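Local coordinates for probable branched-chain-amino-acid aminotransferase (Thermotoga maritima MSB8, PDB 3CSW), which probably transfers the amino group of leucine, isoleucine or valine to 2-oxoglutarate with the help of pyridoxal 5'-phosphate, in branched-chain amino acid metabolism, at residues A[147-150]-A[151-154]; A[157-161]-A[162-166]. All coordinates share one frame; numbering follows the deposited sequence.

Interaction 1: A[147-150]-A[151-154]; sequences TGRT and DIVL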
loop_
_atom_site.group_PDB
_atom_site.type_symbol
_atom_site.label_atom_id
_atom_site.label_comp_id
_atom_site.label_asym_id
_atom_site.label_seq_id
_atom_site.Cartn_x
_atom_site.Cartn_y
_atom_site.Cartn_z
ATOM N N THR A 147 -23.372 6.358 7.000
ATOM C CA THR A 147 -23.667 7.605 6.274
ATOM C C THR A 147 -22.469 8.568 6.132
ATOM O O THR A 147 -22.406 9.366 5.186
ATOM C CB THR A 147 -24.835 8.385 6.938
ATOM O OG1 THR A 147 -24.555 8.551 8.341
ATOM C CG2 THR A 147 -26.193 7.660 6.722
ATOM N N GLY A 148 -21.529 8.488 7.067
ATOM C CA GLY A 148 -20.382 9.381 7.068
ATOM C C GLY A 148 -19.077 8.863 6.521
ATOM O O GLY A 148 -18.100 9.592 6.568
ATOM N N ARG A 149 -19.026 7.615 6.029
ATOM C CA ARG A 149 -17.767 7.071 5.524
ATOM C C ARG A 149 -17.246 7.949 4.374
ATOM O O ARG A 149 -17.947 8.232 3.393
ATOM C CB ARG A 149 -17.870 5.590 5.150
ATOM C CG ARG A 149 -18.759 5.240 3.962
ATOM C CD ARG A 149 -18.670 3.758 3.719
ATOM N NE ARG A 149 -17.284 3.399 3.384
ATOM C CZ ARG A 149 -16.673 2.269 3.728
ATOM N NH1 ARG A 149 -17.280 1.362 4.476
ATOM N NH2 ARG A 149 -15.400 2.068 3.371
ATOM N N THR A 150 -15.998 8.367 4.504
ATOM C CA THR A 150 -15.511 9.492 3.735
ATOM C C THR A 150 -15.173 9.163 2.281
ATOM O O THR A 150 -15.163 10.071 1.455
ATOM C CB THR A 150 -14.346 10.172 4.462
ATOM O OG1 THR A 150 -13.426 9.172 4.868
ATOM C CG2 THR A 150 -14.832 10.940 5.739
ATOM N N ASP A 151 -14.888 7.901 1.947
ATOM C CA ASP A 151 -14.683 7.564 0.523
ATOM C C ASP A 151 -15.976 7.820 -0.280
ATOM O O ASP A 151 -15.952 8.487 -1.314
ATOM C CB ASP A 151 -14.118 6.141 0.276
ATOM C CG ASP A 151 -14.842 5.020 1.050
ATOM O OD1 ASP A 151 -15.743 5.286 1.887
ATOM O OD2 ASP A 151 -14.458 3.842 0.832
ATOM N N ILE A 152 -17.091 7.305 0.218
ATOM C CA ILE A 152 -18.388 7.461 -0.425
ATOM C C ILE A 152 -18.889 8.926 -0.316
ATOM O O ILE A 152 -19.394 9.483 -1.293
ATOM C CB ILE A 152 -19.436 6.461 0.142
ATOM C CG1 ILE A 152 -18.994 4.997 -0.064
ATOM C CG2 ILE A 152 -20.808 6.728 -0.481
ATOM C CD1 ILE A 152 -18.620 4.581 -1.535
ATOM N N VAL A 153 -18.723 9.571 0.836
ATOM C CA VAL A 153 -19.135 10.988 0.979
ATOM C C VAL A 153 -18.345 11.878 0.002
ATOM O O VAL A 153 -18.928 12.662 -0.754
ATOM C CB VAL A 153 -19.008 11.500 2.461
ATOM C CG1 VAL A 153 -19.168 13.053 2.563
ATOM C CG2 VAL A 153 -20.018 10.794 3.346
ATOM N N LEU A 154 -17.023 11.746 -0.019
ATOM C CA LEU A 154 -16.217 12.577 -0.918
ATOM C C LEU A 154 -16.443 12.248 -2.397
ATOM O O LEU A 154 -16.492 13.143 -3.231
ATOM C CB LEU A 154 -14.731 12.518 -0.534
ATOM C CG LEU A 154 -14.404 13.070 0.861
ATOM C CD1 LEU A 154 -12.894 12.932 1.184
ATOM C CD2 LEU A 154 -14.841 14.523 0.939
#
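Two first torsions, 67° at Arg149 and 48° at Asp151, each set CG between the residue's own backbone N and carbonyl carbon, and a bend about the CG–CD bond of Arg149 completes the meeting of guanidinium and carboxylate. The grip is side-on: Arg149 NE reaches Asp151 OD1 at 2.9 Å in a practically straight bond, on the syn lone pair and in the guanidinium plane. Arg149 NH2 meets Asp151 OD2 less squarely at 3.2 Å, as expected with the two planes 31° apart. Asp151 OD1 accepts a second bond from Ile152 N at 2.9 Å, this donor standing above the carboxylate plane. Arg149 is the N-cap of helix 150-156, and its carbonyl O receives Val153 N at 3.0 Å in the first helical turn; Leu154 N follows on Thr150 O at 2.9 Å. CG2 of Val153 packs 3.3 Å from Thr147 O, while the Ile152 side chain touches the bound pyridoxal phosphate. Arg134 forms a salt bridge with Asp151 OD2, and Arg149 NH1 is held by the carbonyls of Pro141 and Leu144. An alanine in place of Arg149 would keep the carbonyl that receives Val153 N but would probably deprive Asp151 of its two-nitrogen partner and strip those carbonyls of a donor. Thr150 OG1 bonds to Thr140 OG1 of the second subunit, placing this helix start at the subunit interface.

Interaction 2: A[157-161]-A[162-166]; sequences REIVD and CYDVI
Ile159 lays its CG2 methyl over the backbone of the returning chain, 3.1 Å from Cys162 O and 3.6 Å from Tyr163 O. That methyl lies anti to the backbone N, whereas the other branch, CG1, stands beside that N (chi1 -55°) and makes the contacts with the strand residues: Ile159 CG1 is 4.2 Å from Val165 CG1, and Ile159 CD1 comes within 3.8 Å of Asp164 OD1. Cys162 adds its sulfur to the same patch, SG lying 4.3 Å from Ile159 CG2. At the helix side of the turn, Glu158 and Val165 cross at about a right angle, Glu158 CB meeting Val165 CG1 at 4.0 Å. The segment thus folds back from the end of helix 150-156 into strand 164-168, whose neighbours in a mixed sheet are strands 125-129 and 174-177. Asp164 OD1 takes the amide of Val165 at 2.8 Å from above its carboxylate plane and also bonds to Ser178 OG, while OD2 is held by Ser180 and Phe179. Glu158 OE1 bonds to Ser130. The side chains therefore join the two arms of the turn by apolar contacts, while the carboxylates of Glu158 and Asp164 direct their polar bonds chiefly to the surrounding structure.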
loop_
_atom_site.group_PDB
_atom_site.type_symbol
_atom_site.label_atom_id
_atom_site.label_comp_id
_atom_site.label_asym_id
_atom_site.label_seq_id
_atom_site.Cartn_x
_atom_site.Cartn_y
_atom_site.Cartn_z
ATOM N N ARG A 157 -19.694 13.698 -3.948
ATOM C CA ARG A 157 -19.588 15.130 -4.207
ATOM C C ARG A 157 -18.914 15.454 -5.543
ATOM O O ARG A 157 -18.925 16.603 -5.980
ATOM C CB ARG A 157 -18.854 15.837 -3.065
ATOM C CG ARG A 157 -19.639 15.818 -1.753
ATOM C CD ARG A 157 -18.881 16.500 -0.625
ATOM N NE ARG A 157 -18.779 17.949 -0.783
ATOM C CZ ARG A 157 -19.713 18.822 -0.417
ATOM N NH1 ARG A 157 -20.840 18.416 0.142
ATOM N NH2 ARG A 157 -19.511 20.116 -0.620
ATOM N N GLU A 158 -18.319 14.443 -6.168
ATOM C CA GLU A 158 -17.713 14.561 -7.498
ATOM C C GLU A 158 -18.690 14.331 -8.644
ATOM O O GLU A 158 -18.336 14.535 -9.786
ATOM C CB GLU A 158 -16.576 13.547 -7.653
ATOM C CG GLU A 158 -15.397 13.766 -6.732
ATOM C CD GLU A 158 -14.293 12.728 -6.954
ATOM O OE1 GLU A 158 -14.591 11.633 -7.461
ATOM O OE2 GLU A 158 -13.139 13.008 -6.602
ATOM N N ILE A 159 -19.908 13.899 -8.360
ATOM C CA ILE A 159 -20.850 13.604 -9.427
ATOM C C ILE A 159 -21.440 14.928 -9.910
ATOM O O ILE A 159 -22.370 15.443 -9.299
ATOM C CB ILE A 159 -21.971 12.632 -8.981
ATOM C CG1 ILE A 159 -21.385 11.336 -8.397
ATOM C CG2 ILE A 159 -22.878 12.344 -10.160
ATOM C CD1 ILE A 159 -22.409 10.533 -7.577
ATOM N N VAL A 160 -20.867 15.491 -10.982
ATOM C CA VAL A 160 -21.313 16.766 -11.541
ATOM C C VAL A 160 -21.810 16.574 -12.982
ATOM O O VAL A 160 -23.002 16.740 -13.245
ATOM C CB VAL A 160 -20.225 17.887 -11.459
ATOM C CG1 VAL A 160 -20.808 19.201 -11.875
ATOM C CG2 VAL A 160 -19.699 18.015 -10.055
ATOM N N ASP A 161 -20.935 16.255 -13.928
ATOM C CA ASP A 161 -21.427 15.976 -15.285
ATOM C C ASP A 161 -21.295 14.500 -15.621
ATOM O O ASP A 161 -20.770 14.111 -16.660
ATOM C CB ASP A 161 -20.837 16.886 -16.368
ATOM C CG ASP A 161 -19.337 16.933 -16.361
ATOM O OD1 ASP A 161 -18.701 16.343 -15.435
ATOM O OD2 ASP A 161 -18.810 17.601 -17.301
ATOM N N CYS A 162 -21.803 13.682 -14.708
ATOM C CA CYS A 162 -21.869 12.250 -14.905
ATOM C C CYS A 162 -22.946 11.677 -13.998
ATOM O O CYS A 162 -23.535 12.373 -13.167
ATOM C CB CYS A 162 -20.484 11.595 -14.702
ATOM S SG CYS A 162 -19.790 11.792 -13.070
ATOM N N TYR A 163 -23.225 10.404 -14.195
ATOM C CA TYR A 163 -24.222 9.697 -13.420
ATOM C C TYR A 163 -23.684 9.144 -12.091
ATOM O O TYR A 163 -24.336 9.209 -11.071
ATOM C CB TYR A 163 -24.722 8.541 -14.284
ATOM C CG TYR A 163 -25.837 7.755 -13.695
ATOM C CD1 TYR A 163 -27.159 8.198 -13.817
ATOM C CD2 TYR A 163 -25.601 6.535 -13.070
ATOM C CE1 TYR A 163 -28.216 7.446 -13.310
ATOM C CE2 TYR A 163 -26.659 5.776 -12.548
ATOM C CZ TYR A 163 -27.956 6.238 -12.662
ATOM O OH TYR A 163 -29.001 5.484 -12.147
ATOM N N ASP A 164 -22.523 8.513 -12.145
ATOM C CA ASP A 164 -21.824 8.029 -10.958
ATOM C C ASP A 164 -20.329 8.100 -11.266
ATOM O O ASP A 164 -19.940 8.218 -12.420
ATOM C CB ASP A 164 -22.274 6.595 -10.616
ATOM C CG ASP A 164 -21.936 6.178 -9.176
ATOM O OD1 ASP A 164 -21.391 7.003 -8.418
ATOM O OD2 ASP A 164 -22.209 5.012 -8.795
ATOM N N VAL A 165 -19.502 8.087 -10.225
ATOM C CA VAL A 165 -18.043 8.016 -10.346
ATOM C C VAL A 165 -17.572 6.605 -9.922
ATOM O O VAL A 165 -18.174 5.979 -9.061
ATOM C CB VAL A 165 -17.318 9.119 -9.526
ATOM C CG1 VAL A 165 -17.600 10.510 -10.127
ATOM C CG2 VAL A 165 -17.684 9.060 -8.023
ATOM N N ILE A 166 -16.516 6.106 -10.570
ATOM C CA ILE A 166 -15.958 4.788 -10.297
ATOM C C ILE A 166 -14.753 4.887 -9.335
ATOM O O ILE A 166 -13.729 5.495 -9.656
ATOM C CB ILE A 166 -15.548 4.096 -11.623
ATOM C CG1 ILE A 166 -16.702 4.149 -12.656
ATOM C CG2 ILE A 166 -15.061 2.691 -11.387
ATOM C CD1 ILE A 166 -18.083 3.695 -12.192
#

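Interactions 1 and 2 come in series along the chain, their centres 14 Å apart and with no direct touch between them. The first sits at the start of helix 150-156; the second forms the return from that helix into strand 164-168 of a mixed sheet, so the end of helix 150-156 leads from one to the other. Both belong to the class-IV aminotransferase fold. Residues 147-154 are mostly buried, border the cofactor through Ile152 and face the second subunit at several points. Residues 157-166 are partly buried, and Arg157 forms a salt bridge with Asp105 of the second subunit. The succession thus connects a cofactor-lining, interface element to the mixed sheet that holds strand 164-168.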